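Local coordinates for protein PvdO (Pseudomonas aeruginosa, PDB 5HHA) that acts in chromophore maturation in the periplasm, binds calcium and belongs to the formylglycine-generating enzyme family, so it may act as an oxidase, at residues P67-T72 with D227-A232; L152-R157 with V221-H226; V217-A222 with G279-R284; L246-G251 with G264-A269. One frame throughout, in Å; residues are numbered along the deposited sequence.

Contact 1: P67-T72 with D227-A232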
loop_
_atom_site.group_PDB
_atom_site.type_symbol
_atom_site.label_atom_id
_atom_site.label_comp_id
_atom_site.label_asym_id
_atom_site.label_seq_id
_atom_site.Cartn_x
_atom_site.Cartn_y
_atom_site.Cartn_z
ATOM N N PRO A 67 -17.334 4.982 -11.348
ATOM C CA PRO A 67 -16.873 5.664 -12.567
ATOM C C PRO A 67 -15.476 6.248 -12.451
ATOM O O PRO A 67 -15.012 6.622 -11.356
ATOM C CB PRO A 67 -17.887 6.801 -12.747
ATOM C CG PRO A 67 -18.434 7.005 -11.379
ATOM C CD PRO A 67 -18.491 5.645 -10.742
ATOM N N LEU A 68 -14.814 6.367 -13.577
ATOM C CA LEU A 68 -13.627 7.185 -13.680
ATOM C C LEU A 68 -13.979 8.551 -13.144
ATOM O O LEU A 68 -15.050 9.099 -13.469
ATOM C CB LEU A 68 -13.216 7.300 -15.131
ATOM C CG LEU A 68 -12.633 6.043 -15.753
ATOM C CD1 LEU A 68 -12.707 6.105 -17.267
ATOM C CD2 LEU A 68 -11.198 5.899 -15.274
ATOM N N HIS A 69 -13.107 9.137 -12.339
ATOM C CA HIS A 69 -13.418 10.446 -11.748
ATOM C C HIS A 69 -12.102 11.086 -11.368
ATOM O O HIS A 69 -11.153 10.407 -10.932
ATOM C CB HIS A 69 -14.362 10.305 -10.537
ATOM C CG HIS A 69 -13.755 9.543 -9.396
ATOM N ND1 HIS A 69 -13.503 8.188 -9.457
ATOM C CD2 HIS A 69 -13.268 9.965 -8.203
ATOM C CE1 HIS A 69 -12.924 7.800 -8.334
ATOM N NE2 HIS A 69 -12.768 8.861 -7.557
ATOM N N ASP A 70 -11.997 12.405 -11.516
ATOM C CA ASP A 70 -10.739 13.080 -11.287
ATOM C C ASP A 70 -10.662 13.545 -9.834
ATOM O O ASP A 70 -11.632 14.018 -9.260
ATOM C CB ASP A 70 -10.573 14.257 -12.235
ATOM C CG ASP A 70 -10.272 13.821 -13.651
ATOM O OD1 ASP A 70 -10.377 12.627 -13.970
ATOM O OD2 ASP A 70 -10.006 14.705 -14.487
ATOM N N VAL A 71 -9.503 13.333 -9.239
ATOM C CA VAL A 71 -9.243 13.659 -7.841
ATOM C C VAL A 71 -8.082 14.634 -7.785
ATOM O O VAL A 71 -7.104 14.503 -8.512
ATOM C CB VAL A 71 -8.911 12.378 -7.039
ATOM C CG1 VAL A 71 -8.554 12.693 -5.605
ATOM C CG2 VAL A 71 -10.049 11.436 -7.102
ATOM N N THR A 72 -8.226 15.619 -6.901
ATOM C CA THR A 72 -7.266 16.708 -6.767
ATOM C C THR A 72 -6.572 16.721 -5.422
ATOM O O THR A 72 -7.220 16.618 -4.392
ATOM C CB THR A 72 -8.000 18.061 -6.952
ATOM O OG1 THR A 72 -8.542 18.113 -8.279
ATOM C CG2 THR A 72 -7.092 19.255 -6.709
ATOM N N ASP A 227 -18.690 0.030 -3.038
ATOM C CA ASP A 227 -18.712 -0.885 -4.167
ATOM C C ASP A 227 -18.644 -0.187 -5.544
ATOM O O ASP A 227 -18.994 -0.790 -6.575
ATOM C CB ASP A 227 -20.016 -1.694 -4.048
ATOM C CG ASP A 227 -20.020 -2.937 -4.877
ATOM O OD1 ASP A 227 -18.946 -3.543 -5.107
ATOM O OD2 ASP A 227 -21.137 -3.337 -5.265
ATOM N N HIS A 228 -18.153 1.044 -5.565
ATOM C CA HIS A 228 -18.205 1.910 -6.736
ATOM C C HIS A 228 -17.578 3.227 -6.315
ATOM O O HIS A 228 -17.137 3.382 -5.167
ATOM C CB HIS A 228 -19.676 2.113 -7.112
ATOM C CG HIS A 228 -20.443 2.721 -5.993
ATOM N ND1 HIS A 228 -21.229 1.993 -5.120
ATOM C CD2 HIS A 228 -20.441 3.988 -5.526
ATOM C CE1 HIS A 228 -21.708 2.802 -4.190
ATOM N NE2 HIS A 228 -21.236 4.014 -4.409
ATOM N N TYR A 229 -17.571 4.192 -7.222
ATOM C CA TYR A 229 -17.088 5.540 -6.919
ATOM C C TYR A 229 -18.185 6.634 -7.012
ATOM O O TYR A 229 -17.864 7.806 -7.132
ATOM C CB TYR A 229 -15.954 5.915 -7.855
ATOM C CG TYR A 229 -14.662 5.157 -7.604
ATOM C CD1 TYR A 229 -14.023 5.183 -6.349
ATOM C CD2 TYR A 229 -14.034 4.470 -8.635
ATOM C CE1 TYR A 229 -12.813 4.538 -6.140
ATOM C CE2 TYR A 229 -12.811 3.832 -8.426
ATOM C CZ TYR A 229 -12.204 3.879 -7.188
ATOM O OH TYR A 229 -10.993 3.252 -6.975
ATOM N N ASN A 230 -19.447 6.234 -7.008
ATOM C CA ASN A 230 -20.537 7.212 -7.008
ATOM C C ASN A 230 -20.572 7.958 -5.687
ATOM O O ASN A 230 -20.802 7.373 -4.650
ATOM C CB ASN A 230 -21.860 6.524 -7.314
ATOM C CG ASN A 230 -21.846 5.841 -8.669
ATOM O OD1 ASN A 230 -21.489 6.440 -9.673
ATOM N ND2 ASN A 230 -22.192 4.574 -8.686
ATOM N N GLY A 231 -20.285 9.253 -5.740
ATOM C CA GLY A 231 -20.228 10.066 -4.536
ATOM C C GLY A 231 -18.865 10.089 -3.874
ATOM O O GLY A 231 -18.727 10.605 -2.762
ATOM N N ALA A 232 -17.841 9.552 -4.550
ATOM C CA ALA A 232 -16.498 9.485 -3.974
ATOM C C ALA A 232 -15.949 10.888 -3.760
ATOM O O ALA A 232 -16.214 11.802 -4.564
ATOM C CB ALA A 232 -15.585 8.717 -4.901
#

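Contact 2: L152-R157 with V221-H226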
loop_
_atom_site.group_PDB
_atom_site.type_symbol
_atom_site.label_atom_id
_atom_site.label_comp_id
_atom_site.label_asym_id
_atom_site.label_seq_id
_atom_site.Cartn_x
_atom_site.Cartn_y
_atom_site.Cartn_z
ATOM N N LEU A 152 -2.571 6.319 4.489
ATOM C CA LEU A 152 -2.948 6.829 3.178
ATOM C C LEU A 152 -4.451 6.704 2.982
ATOM O O LEU A 152 -5.092 5.795 3.489
ATOM C CB LEU A 152 -2.281 5.995 2.082
ATOM C CG LEU A 152 -0.853 6.374 1.754
ATOM C CD1 LEU A 152 0.075 6.068 2.894
ATOM C CD2 LEU A 152 -0.430 5.640 0.519
ATOM N N SER A 153 -5.013 7.620 2.197
ATOM C CA SER A 153 -6.326 7.421 1.634
ATOM C C SER A 153 -6.213 6.551 0.377
ATOM O O SER A 153 -5.146 6.426 -0.230
ATOM C CB SER A 153 -7.016 8.741 1.298
ATOM O OG SER A 153 -6.403 9.317 0.163
ATOM N N GLU A 154 -7.335 5.978 -0.024
ATOM C CA GLU A 154 -7.364 5.143 -1.226
ATOM C C GLU A 154 -6.928 5.952 -2.440
ATOM O O GLU A 154 -6.190 5.475 -3.303
ATOM C CB GLU A 154 -8.750 4.547 -1.438
ATOM C CG GLU A 154 -8.758 3.483 -2.530
ATOM C CD GLU A 154 -10.079 2.803 -2.804
ATOM O OE1 GLU A 154 -11.115 3.216 -2.255
ATOM O OE2 GLU A 154 -10.036 1.798 -3.556
ATOM N N ALA A 155 -7.406 7.191 -2.520
ATOM C CA ALA A 155 -7.031 8.051 -3.637
ATOM C C ALA A 155 -5.531 8.335 -3.664
ATOM O O ALA A 155 -4.884 8.313 -4.717
ATOM C CB ALA A 155 -7.810 9.355 -3.549
ATOM N N GLU A 156 -4.941 8.617 -2.498
ATOM C CA GLU A 156 -3.494 8.839 -2.419
ATOM C C GLU A 156 -2.732 7.610 -2.886
ATOM O O GLU A 156 -1.722 7.707 -3.563
ATOM C CB GLU A 156 -3.061 9.175 -0.989
ATOM C CG GLU A 156 -3.452 10.568 -0.543
ATOM C CD GLU A 156 -3.277 10.812 0.944
ATOM O OE1 GLU A 156 -3.095 9.858 1.720
ATOM O OE2 GLU A 156 -3.345 12.003 1.328
ATOM N N ARG A 157 -3.234 6.438 -2.509
ATOM C CA ARG A 157 -2.563 5.202 -2.865
ATOM C C ARG A 157 -2.601 4.991 -4.389
ATOM O O ARG A 157 -1.571 4.683 -5.009
ATOM C CB ARG A 157 -3.150 4.026 -2.086
ATOM C CG ARG A 157 -2.197 2.855 -1.853
ATOM C CD ARG A 157 -1.897 2.032 -3.100
ATOM N NE ARG A 157 -1.046 0.892 -2.762
ATOM C CZ ARG A 157 -0.620 -0.008 -3.637
ATOM N NH1 ARG A 157 -1.090 -0.010 -4.872
ATOM N NH2 ARG A 157 0.252 -0.920 -3.259
ATOM N N VAL A 221 -5.544 1.040 3.669
ATOM C CA VAL A 221 -5.775 2.481 3.525
ATOM C C VAL A 221 -6.945 2.837 4.445
ATOM O O VAL A 221 -7.621 1.971 4.969
ATOM C CB VAL A 221 -6.022 2.920 2.063
ATOM C CG1 VAL A 221 -4.819 2.562 1.190
ATOM C CG2 VAL A 221 -7.272 2.292 1.512
ATOM N N ALA A 222 -7.210 4.133 4.626
ATOM C CA ALA A 222 -8.131 4.554 5.673
ATOM C C ALA A 222 -9.588 4.300 5.317
ATOM O O ALA A 222 -10.415 4.091 6.201
ATOM C CB ALA A 222 -7.960 6.034 5.997
ATOM N N ASP A 223 -9.926 4.384 4.030
ATOM C CA ASP A 223 -11.300 4.493 3.572
ATOM C C ASP A 223 -12.165 3.325 3.984
ATOM O O ASP A 223 -11.741 2.168 3.960
ATOM C CB ASP A 223 -11.372 4.582 2.035
ATOM C CG ASP A 223 -10.549 5.709 1.465
ATOM O OD1 ASP A 223 -9.380 5.862 1.859
ATOM O OD2 ASP A 223 -11.087 6.445 0.597
ATOM N N CYS A 224 -13.418 3.630 4.299
ATOM C CA CYS A 224 -14.436 2.601 4.396
ATOM C C CYS A 224 -14.787 2.077 3.018
ATOM O O CYS A 224 -14.610 2.751 2.036
ATOM C CB CYS A 224 -15.683 3.140 5.089
ATOM S SG CYS A 224 -15.302 3.577 6.816
ATOM N N TRP A 225 -15.294 0.857 2.975
ATOM C CA TRP A 225 -15.577 0.199 1.705
ATOM C C TRP A 225 -16.797 0.783 0.994
ATOM O O TRP A 225 -17.848 1.055 1.614
ATOM C CB TRP A 225 -15.833 -1.295 1.951
ATOM C CG TRP A 225 -16.339 -2.007 0.725
ATOM C CD1 TRP A 225 -15.631 -2.297 -0.390
ATOM C CD2 TRP A 225 -17.662 -2.508 0.503
ATOM N NE1 TRP A 225 -16.420 -2.942 -1.306
ATOM C CE2 TRP A 225 -17.677 -3.085 -0.781
ATOM C CE3 TRP A 225 -18.834 -2.516 1.266
ATOM C CZ2 TRP A 225 -18.821 -3.669 -1.330
ATOM C CZ3 TRP A 225 -19.979 -3.095 0.722
ATOM C CH2 TRP A 225 -19.960 -3.674 -0.560
ATOM N N HIS A 226 -16.665 0.955 -0.323
ATOM C CA HIS A 226 -17.784 1.255 -1.210
ATOM C C HIS A 226 -17.575 0.451 -2.461
ATOM O O HIS A 226 -16.451 0.248 -2.917
ATOM C CB HIS A 226 -17.880 2.765 -1.551
ATOM C CG HIS A 226 -17.945 3.642 -0.346
ATOM N ND1 HIS A 226 -16.833 4.004 0.366
ATOM C CD2 HIS A 226 -18.995 4.243 0.271
ATOM C CE1 HIS A 226 -17.183 4.735 1.406
ATOM N NE2 HIS A 226 -18.491 4.917 1.353
HETATM O O HOH W 1 -12.535 5.337 -1.467
HETATM O O HOH W 2 -9.759 8.240 -0.950
#

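Contact 3: V217-A222 with G279-R284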
loop_
_atom_site.group_PDB
_atom_site.type_symbol
_atom_site.label_atom_id
_atom_site.label_comp_id
_atom_site.label_asym_id
_atom_site.label_seq_id
_atom_site.Cartn_x
_atom_site.Cartn_y
_atom_site.Cartn_z
ATOM N N VAL A 217 2.770 -6.973 -1.111
ATOM C CA VAL A 217 1.653 -7.124 -0.196
ATOM C C VAL A 217 0.545 -6.153 -0.549
ATOM O O VAL A 217 0.794 -5.071 -1.087
ATOM C CB VAL A 217 2.074 -6.845 1.291
ATOM C CG1 VAL A 217 3.003 -7.917 1.806
ATOM C CG2 VAL A 217 2.729 -5.495 1.473
ATOM N N TYR A 218 -0.679 -6.544 -0.221
ATOM C CA TYR A 218 -1.752 -5.541 -0.099
ATOM C C TYR A 218 -1.407 -4.563 1.014
ATOM O O TYR A 218 -0.544 -4.849 1.858
ATOM C CB TYR A 218 -3.067 -6.238 0.254
ATOM C CG TYR A 218 -3.900 -6.652 -0.940
ATOM C CD1 TYR A 218 -4.828 -5.771 -1.478
ATOM C CD2 TYR A 218 -3.780 -7.910 -1.518
ATOM C CE1 TYR A 218 -5.631 -6.125 -2.544
ATOM C CE2 TYR A 218 -4.590 -8.275 -2.599
ATOM C CZ TYR A 218 -5.501 -7.361 -3.109
ATOM O OH TYR A 218 -6.367 -7.672 -4.166
ATOM N N GLU A 219 -2.110 -3.442 1.045
ATOM C CA GLU A 219 -1.866 -2.390 2.013
ATOM C C GLU A 219 -3.169 -1.856 2.552
ATOM O O GLU A 219 -4.088 -1.539 1.784
ATOM C CB GLU A 219 -1.159 -1.207 1.368
ATOM C CG GLU A 219 0.240 -1.525 0.871
ATOM C CD GLU A 219 0.778 -0.468 -0.059
ATOM O OE1 GLU A 219 0.246 0.669 -0.057
ATOM O OE2 GLU A 219 1.754 -0.761 -0.789
ATOM N N TRP A 220 -3.238 -1.665 3.866
ATOM C CA TRP A 220 -4.336 -0.920 4.436
ATOM C C TRP A 220 -4.342 0.527 3.932
ATOM O O TRP A 220 -3.285 1.151 3.810
ATOM C CB TRP A 220 -4.208 -0.855 5.957
ATOM C CG TRP A 220 -4.342 -2.159 6.650
ATOM C CD1 TRP A 220 -3.333 -2.859 7.233
ATOM C CD2 TRP A 220 -5.542 -2.932 6.849
ATOM N NE1 TRP A 220 -3.832 -4.010 7.795
ATOM C CE2 TRP A 220 -5.174 -4.085 7.564
ATOM C CE3 TRP A 220 -6.882 -2.772 6.479
ATOM C CZ2 TRP A 220 -6.092 -5.052 7.944
ATOM C CZ3 TRP A 220 -7.792 -3.740 6.857
ATOM C CH2 TRP A 220 -7.388 -4.874 7.572
ATOM N N VAL A 221 -5.544 1.040 3.669
ATOM C CA VAL A 221 -5.775 2.481 3.525
ATOM C C VAL A 221 -6.945 2.837 4.445
ATOM O O VAL A 221 -7.621 1.971 4.969
ATOM C CB VAL A 221 -6.022 2.920 2.063
ATOM C CG1 VAL A 221 -4.819 2.562 1.190
ATOM C CG2 VAL A 221 -7.272 2.292 1.512
ATOM N N ALA A 222 -7.210 4.133 4.626
ATOM C CA ALA A 222 -8.131 4.554 5.673
ATOM C C ALA A 222 -9.588 4.300 5.317
ATOM O O ALA A 222 -10.415 4.091 6.201
ATOM C CB ALA A 222 -7.960 6.034 5.997
ATOM N N GLY A 279 0.148 -5.527 4.439
ATOM C CA GLY A 279 1.035 -4.606 5.136
ATOM C C GLY A 279 0.463 -3.193 5.021
ATOM O O GLY A 279 -0.759 -3.013 5.023
ATOM N N PHE A 280 1.338 -2.189 4.903
ATOM C CA PHE A 280 0.851 -0.809 4.908
ATOM C C PHE A 280 1.938 0.160 4.576
ATOM O O PHE A 280 3.121 -0.133 4.760
ATOM C CB PHE A 280 0.236 -0.426 6.254
ATOM C CG PHE A 280 1.221 -0.422 7.407
ATOM C CD1 PHE A 280 1.608 -1.607 8.030
ATOM C CD2 PHE A 280 1.719 0.775 7.914
ATOM C CE1 PHE A 280 2.464 -1.593 9.108
ATOM C CE2 PHE A 280 2.588 0.791 8.992
ATOM C CZ PHE A 280 2.948 -0.391 9.597
ATOM N N ARG A 281 1.532 1.317 4.069
ATOM C CA ARG A 281 2.386 2.493 4.005
ATOM C C ARG A 281 1.858 3.507 5.028
ATOM O O ARG A 281 0.755 3.383 5.548
ATOM C CB ARG A 281 2.363 3.107 2.604
ATOM C CG ARG A 281 2.943 2.223 1.554
ATOM C CD ARG A 281 2.871 2.852 0.167
ATOM N NE ARG A 281 3.071 1.809 -0.804
ATOM C CZ ARG A 281 4.227 1.498 -1.385
ATOM N NH1 ARG A 281 5.308 2.261 -1.257
ATOM N NH2 ARG A 281 4.293 0.416 -2.144
ATOM N N VAL A 282 2.677 4.534 5.282
ATOM C CA VAL A 282 2.226 5.699 6.003
ATOM C C VAL A 282 2.431 6.929 5.139
ATOM O O VAL A 282 3.270 6.972 4.234
ATOM C CB VAL A 282 2.956 5.879 7.371
ATOM C CG1 VAL A 282 2.592 4.770 8.345
ATOM C CG2 VAL A 282 4.475 5.967 7.217
ATOM N N ALA A 283 1.657 7.951 5.484
ATOM C CA ALA A 283 1.747 9.257 4.838
ATOM C C ALA A 283 2.116 10.299 5.882
ATOM O O ALA A 283 1.853 10.102 7.067
ATOM C CB ALA A 283 0.426 9.622 4.176
ATOM N N ARG A 284 2.647 11.419 5.407
ATOM C CA ARG A 284 3.109 12.487 6.288
ATOM C C ARG A 284 2.779 13.825 5.648
ATOM O O ARG A 284 3.115 14.055 4.486
ATOM C CB ARG A 284 4.613 12.323 6.531
ATOM C CG ARG A 284 5.438 13.598 6.645
ATOM C CD ARG A 284 5.948 13.800 8.039
ATOM N NE ARG A 284 7.358 14.221 8.132
ATOM C CZ ARG A 284 7.818 15.435 7.821
ATOM N NH1 ARG A 284 7.016 16.353 7.319
ATOM N NH2 ARG A 284 9.092 15.706 7.991
HETATM O O HOH W 3 -0.835 2.022 2.311
HETATM O O HOH W 4 -2.064 3.470 5.092
#

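Contact 4: L246-G251 with G264-A269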
loop_
_atom_site.group_PDB
_atom_site.type_symbol
_atom_site.label_atom_id
_atom_site.label_comp_id
_atom_site.label_asym_id
_atom_site.label_seq_id
_atom_site.Cartn_x
_atom_site.Cartn_y
_atom_site.Cartn_z
ATOM N N LEU A 246 -16.378 -2.957 6.732
ATOM C CA LEU A 246 -15.291 -3.254 5.803
ATOM C C LEU A 246 -14.575 -1.970 5.450
ATOM O O LEU A 246 -15.198 -0.911 5.350
ATOM C CB LEU A 246 -15.822 -3.892 4.533
ATOM C CG LEU A 246 -16.531 -5.229 4.706
ATOM C CD1 LEU A 246 -17.188 -5.638 3.403
ATOM C CD2 LEU A 246 -15.568 -6.303 5.161
ATOM N N VAL A 247 -13.253 -2.073 5.306
ATOM C CA VAL A 247 -12.441 -0.976 4.828
ATOM C C VAL A 247 -11.686 -1.411 3.575
ATOM O O VAL A 247 -11.602 -2.586 3.267
ATOM C CB VAL A 247 -11.442 -0.502 5.912
ATOM C CG1 VAL A 247 -12.182 0.105 7.120
ATOM C CG2 VAL A 247 -10.475 -1.613 6.317
ATOM N N GLN A 248 -11.161 -0.447 2.841
ATOM C CA GLN A 248 -10.423 -0.729 1.613
ATOM C C GLN A 248 -8.992 -1.153 1.900
ATOM O O GLN A 248 -8.349 -0.668 2.842
ATOM C CB GLN A 248 -10.368 0.523 0.719
ATOM C CG GLN A 248 -11.716 1.105 0.350
ATOM C CD GLN A 248 -12.549 0.343 -0.688
ATOM O OE1 GLN A 248 -12.128 -0.629 -1.322
ATOM N NE2 GLN A 248 -13.739 0.798 -0.863
ATOM N N ILE A 249 -8.475 -2.022 1.037
ATOM C CA ILE A 249 -7.053 -2.335 0.955
ATOM C C ILE A 249 -6.644 -2.185 -0.512
ATOM O O ILE A 249 -7.475 -2.282 -1.431
ATOM C CB ILE A 249 -6.727 -3.745 1.508
ATOM C CG1 ILE A 249 -7.521 -4.811 0.773
ATOM C CG2 ILE A 249 -7.013 -3.799 2.997
ATOM C CD1 ILE A 249 -7.206 -6.259 1.222
ATOM N N ARG A 250 -5.370 -1.920 -0.748
ATOM C CA ARG A 250 -4.879 -1.637 -2.091
ATOM C C ARG A 250 -3.618 -2.424 -2.406
ATOM O O ARG A 250 -2.908 -2.903 -1.516
ATOM C CB ARG A 250 -4.617 -0.143 -2.264
ATOM C CG ARG A 250 -5.899 0.636 -2.632
ATOM C CD ARG A 250 -6.474 0.152 -3.973
ATOM N NE ARG A 250 -7.506 1.041 -4.502
ATOM C CZ ARG A 250 -7.379 1.779 -5.592
ATOM N NH1 ARG A 250 -6.306 1.749 -6.379
ATOM N NH2 ARG A 250 -8.406 2.511 -5.952
ATOM N N GLY A 251 -3.305 -2.497 -3.690
ATOM C CA GLY A 251 -2.148 -3.215 -4.184
ATOM C C GLY A 251 -2.489 -4.662 -4.452
ATOM O O GLY A 251 -3.604 -5.017 -4.810
ATOM N N GLY A 264 -5.607 0.331 -10.660
ATOM C CA GLY A 264 -6.964 0.589 -10.233
ATOM C C GLY A 264 -7.671 -0.527 -9.496
ATOM O O GLY A 264 -8.811 -0.357 -9.090
ATOM N N ASN A 265 -7.012 -1.662 -9.301
ATOM C CA ASN A 265 -7.633 -2.779 -8.592
ATOM C C ASN A 265 -8.013 -2.383 -7.176
ATOM O O ASN A 265 -7.208 -1.737 -6.490
ATOM C CB ASN A 265 -6.681 -3.979 -8.565
ATOM C CG ASN A 265 -7.405 -5.307 -8.223
ATOM O OD1 ASN A 265 -7.448 -5.740 -7.090
ATOM N ND2 ASN A 265 -7.929 -5.932 -9.219
ATOM N N ARG A 266 -9.178 -2.818 -6.717
ATOM C CA ARG A 266 -9.662 -2.499 -5.377
ATOM C C ARG A 266 -9.935 -3.789 -4.628
ATOM O O ARG A 266 -10.232 -4.819 -5.234
ATOM C CB ARG A 266 -10.979 -1.694 -5.438
ATOM C CG ARG A 266 -10.891 -0.466 -6.312
ATOM C CD ARG A 266 -12.205 0.289 -6.376
ATOM N NE ARG A 266 -12.376 1.072 -5.155
ATOM C CZ ARG A 266 -13.529 1.606 -4.753
ATOM N NH1 ARG A 266 -14.635 1.431 -5.466
ATOM N NH2 ARG A 266 -13.572 2.330 -3.645
ATOM N N ASN A 267 -9.876 -3.745 -3.303
ATOM C CA ASN A 267 -10.283 -4.875 -2.478
ATOM C C ASN A 267 -10.617 -4.335 -1.097
ATOM O O ASN A 267 -10.502 -3.139 -0.849
ATOM C CB ASN A 267 -9.160 -5.923 -2.453
ATOM C CG ASN A 267 -9.681 -7.336 -2.197
ATOM O OD1 ASN A 267 -10.793 -7.549 -1.733
ATOM N ND2 ASN A 267 -8.860 -8.314 -2.498
ATOM N N ASN A 268 -11.045 -5.207 -0.205
ATOM C CA ASN A 268 -11.511 -4.786 1.114
ATOM C C ASN A 268 -11.248 -5.889 2.129
ATOM O O ASN A 268 -10.980 -7.022 1.774
ATOM C CB ASN A 268 -13.001 -4.395 1.076
ATOM C CG ASN A 268 -13.897 -5.564 0.784
ATOM O OD1 ASN A 268 -14.401 -5.713 -0.338
ATOM N ND2 ASN A 268 -14.068 -6.426 1.750
ATOM N N ALA A 269 -11.282 -5.524 3.393
ATOM C CA ALA A 269 -11.124 -6.471 4.490
ATOM C C ALA A 269 -11.881 -5.878 5.679
ATOM O O ALA A 269 -12.076 -4.676 5.755
ATOM C CB ALA A 269 -9.650 -6.657 4.832
HETATM O O HOH W 5 -9.424 -0.833 -2.575
HETATM O O HOH W 6 -4.520 -1.643 -6.109
#

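Contact 1: P67-T72 with D227-A232
His69 brings the CE1 corner of its imidazole over one face of the Tyr229 ring, toward the rim: CE1 of His69 lies 3.2 Å from CG of Tyr229. The two rings meet obliquely, with centroids 4.5 Å apart and planes inclined by 47°. The neighbouring NE2 of His69 reaches the turn, 3.9 Å from CB of Ala232. The polar contribution stays within one segment. ND1 of His69 donates to the backbone O of Pro67 at 2.9 Å, in the carbonyl plane, which fixes the rotation of the imidazole; a chi1 of 64° folds the ring back toward that carbonyl. The loop 227-232 answers with a type II beta turn from Tyr229 to Ala232, closed by Ala232 N donating to Tyr229 O, with Gly231 taking the positive phi of its third position. Strand 69-73, which carries His69, pairs antiparallel with strand 42-52 in the mixed sheet of the domain. Apolar contact adds the ring of Pro67, which follows a cis peptide bond: CD of Pro67 packs 3.9 Å from CB of Tyr229. A polar atom also approaches this carbon, OD1 of Asn230 coming to 3.3 Å from CD of Pro67 as the two side chains cross at about a right angle. Beyond the two segments, Tyr229 is buried against Met52 and against Glu154 and Glu158 of helix 154-162, while backbone hydrogen bonds join Tyr229 to Gly66 and Thr72 to Ser234.

Contact 2: L152-R157 with V221-H226
The backbones of Leu152 and Ala222 are tied by Ala222 N donating to Leu152 O (2.9 Å), just where the chain turns a corner after strand 218-221 and where helix 154-162 begins. That helix opens with a capping box: Ser153, at the N-cap, accepts from Glu156 N through OG, and Glu156 OE1 accepts in return from Ser153 N. The OG of Ser153 is also bonded to Gly236 O. Across the contact Asp223 adds an acceptor to the first turn. Its OD1 takes the N-H of Glu154 at 2.8 Å (157°), met from above the carboxylate plane, and its carboxylate lies alongside the CB of Glu154. A negative group at the N-terminal end of a helix would suit the helix dipole. Val221 packs against the start of the helix: CB of Val221 is 3.3 Å from the carbonyl O of Leu152, and its CG1 meets CB of Arg157 at 4.0 Å. OE2 of Glu154 forms salt bridges with Arg250 and Arg266, and the guanidinium of Arg157 binds Met213 O and Glu219. CG of Glu154 lies anti to its N (chi1 -170°) with the chain extended beyond, which carries OE1 to a water that donates both to it and to Asp223 OD2, bridging carboxylate oxygens 4.3 Å apart; a second water donates to Asp223 OD2 at 2.7 Å and accepts from Ala155 N at 3.0 Å.

Contact 3: V217-A222 with G279-R284
Glu219 and Gly279 pair as a parallel beta bridge between strand 218-221 and strand 278-285, inside the mixed sheet near the centre of the molecule. Gly279 supplies both bonds: its N donates to Tyr218 O at 2.8 Å, and its O accepts from Trp220 N at 3.0 Å. The same oxygen is also approached by CA of Glu219 in a CA-H...O contact. CG2 of Val217 packs on the N and CA of Gly279. Beside this bridge Glu219 and Arg281 form a salt bridge: OE2 of Glu219 takes NE of Arg281 at 2.9 Å in a bent bond (133°), met on the syn side but 33° out of the carboxylate plane, with a weak second bond from NH2. The carboxylate and guanidinium planes are 54° apart. An arginine chain extended from CG to NE lays its CG and CD along the carboxylate. On the face carrying Trp220 and Phe280, CD1 of Trp220 lies 3.4 Å from the O of Gly279, and CB of Phe280 sits at the edge of the indole. Further out, Arg157 and Gln83 also hold Glu219 OE2, Arg281 is bound by Tyr211 O and Ser80 O, and Trp220 NE1 donates to Val129 O as its ring packs on helix 131-145. Past the bridge the strands part, and a water accepts from Arg281 N at 3.0 Å.

Contact 4: L246-G251 with G264-A269
Arg250 turns one face of its guanidinium to the backbone of Gly264 and Asn265, with the carbonyl O of Asn265 3.6 Å from CZ of Arg250; CG of Arg266 comes in obliquely. The Arg250 and Arg266 guanidinium planes are 65° apart, and both arginines make salt bridges through NE with Glu154 OE2, which probably offsets the closeness of the two positive groups; Arg250 also reaches Glu158, and NH1 of Arg266 is bonded to Asp64 O. The amide of Gln248 runs almost parallel to the Arg266 guanidinium, the planes differing by 18°. At the other end a chi1 of 66° turns the amide of Asn268 against Leu246, its ND2 3.6 Å from CD1 of Leu246. The close strand pairing here leaves CB of Asn268 3.2 Å from Val247 O. On the face carrying Val247, Ile249, Asn267 and Ala269 the contacts are mostly between carbons: CG1 of Ile249 packs on CB of Asn267 and its CG2 lies 4.3 Å from CB of Ala269. Backbone bonds make the frame. Val247 and Ala269 form a reciprocal hydrogen-bonded pair, Val247 N to Ala269 O being 2.9 Å. Ile249 N donates to Asn267 O from above the carbonyl plane, but the return bond from Asn267 N is weak, and there a water accepts from that N at 3.0 Å. Further along, another water links Gly251 N to Asn265 O. The two strands, joined through a loop, are an antiparallel hairpin within the mixed sheet of this formylglycine-generating-enzyme-like fold.

How the contacts relate
Contact 1 is at the surface, whereas contacts 2, 3 and 4 are buried, and contact 3 is nearest the centre of the chain. Contacts 3 and 4 are strand pairs of one mixed sheet, since strand 218-221 lies between strands 247-251 and 278-285; contact 2 shares Val221 and Ala222 with contact 3 and brings helix 154-162 onto the sheet. Chemistry follows place. The surface contact relies on ring packing with no hydrogen bond across it, the helix end on capping and water bridges. Contact 3 adds a salt bridge to its backbone bonds, while contact 4 has backbone bonds across it and arginines paired outside it. Acidic and basic side chains connect contacts 2, 3 and 4; His228 links contact 1 to Arg266 of contact 4.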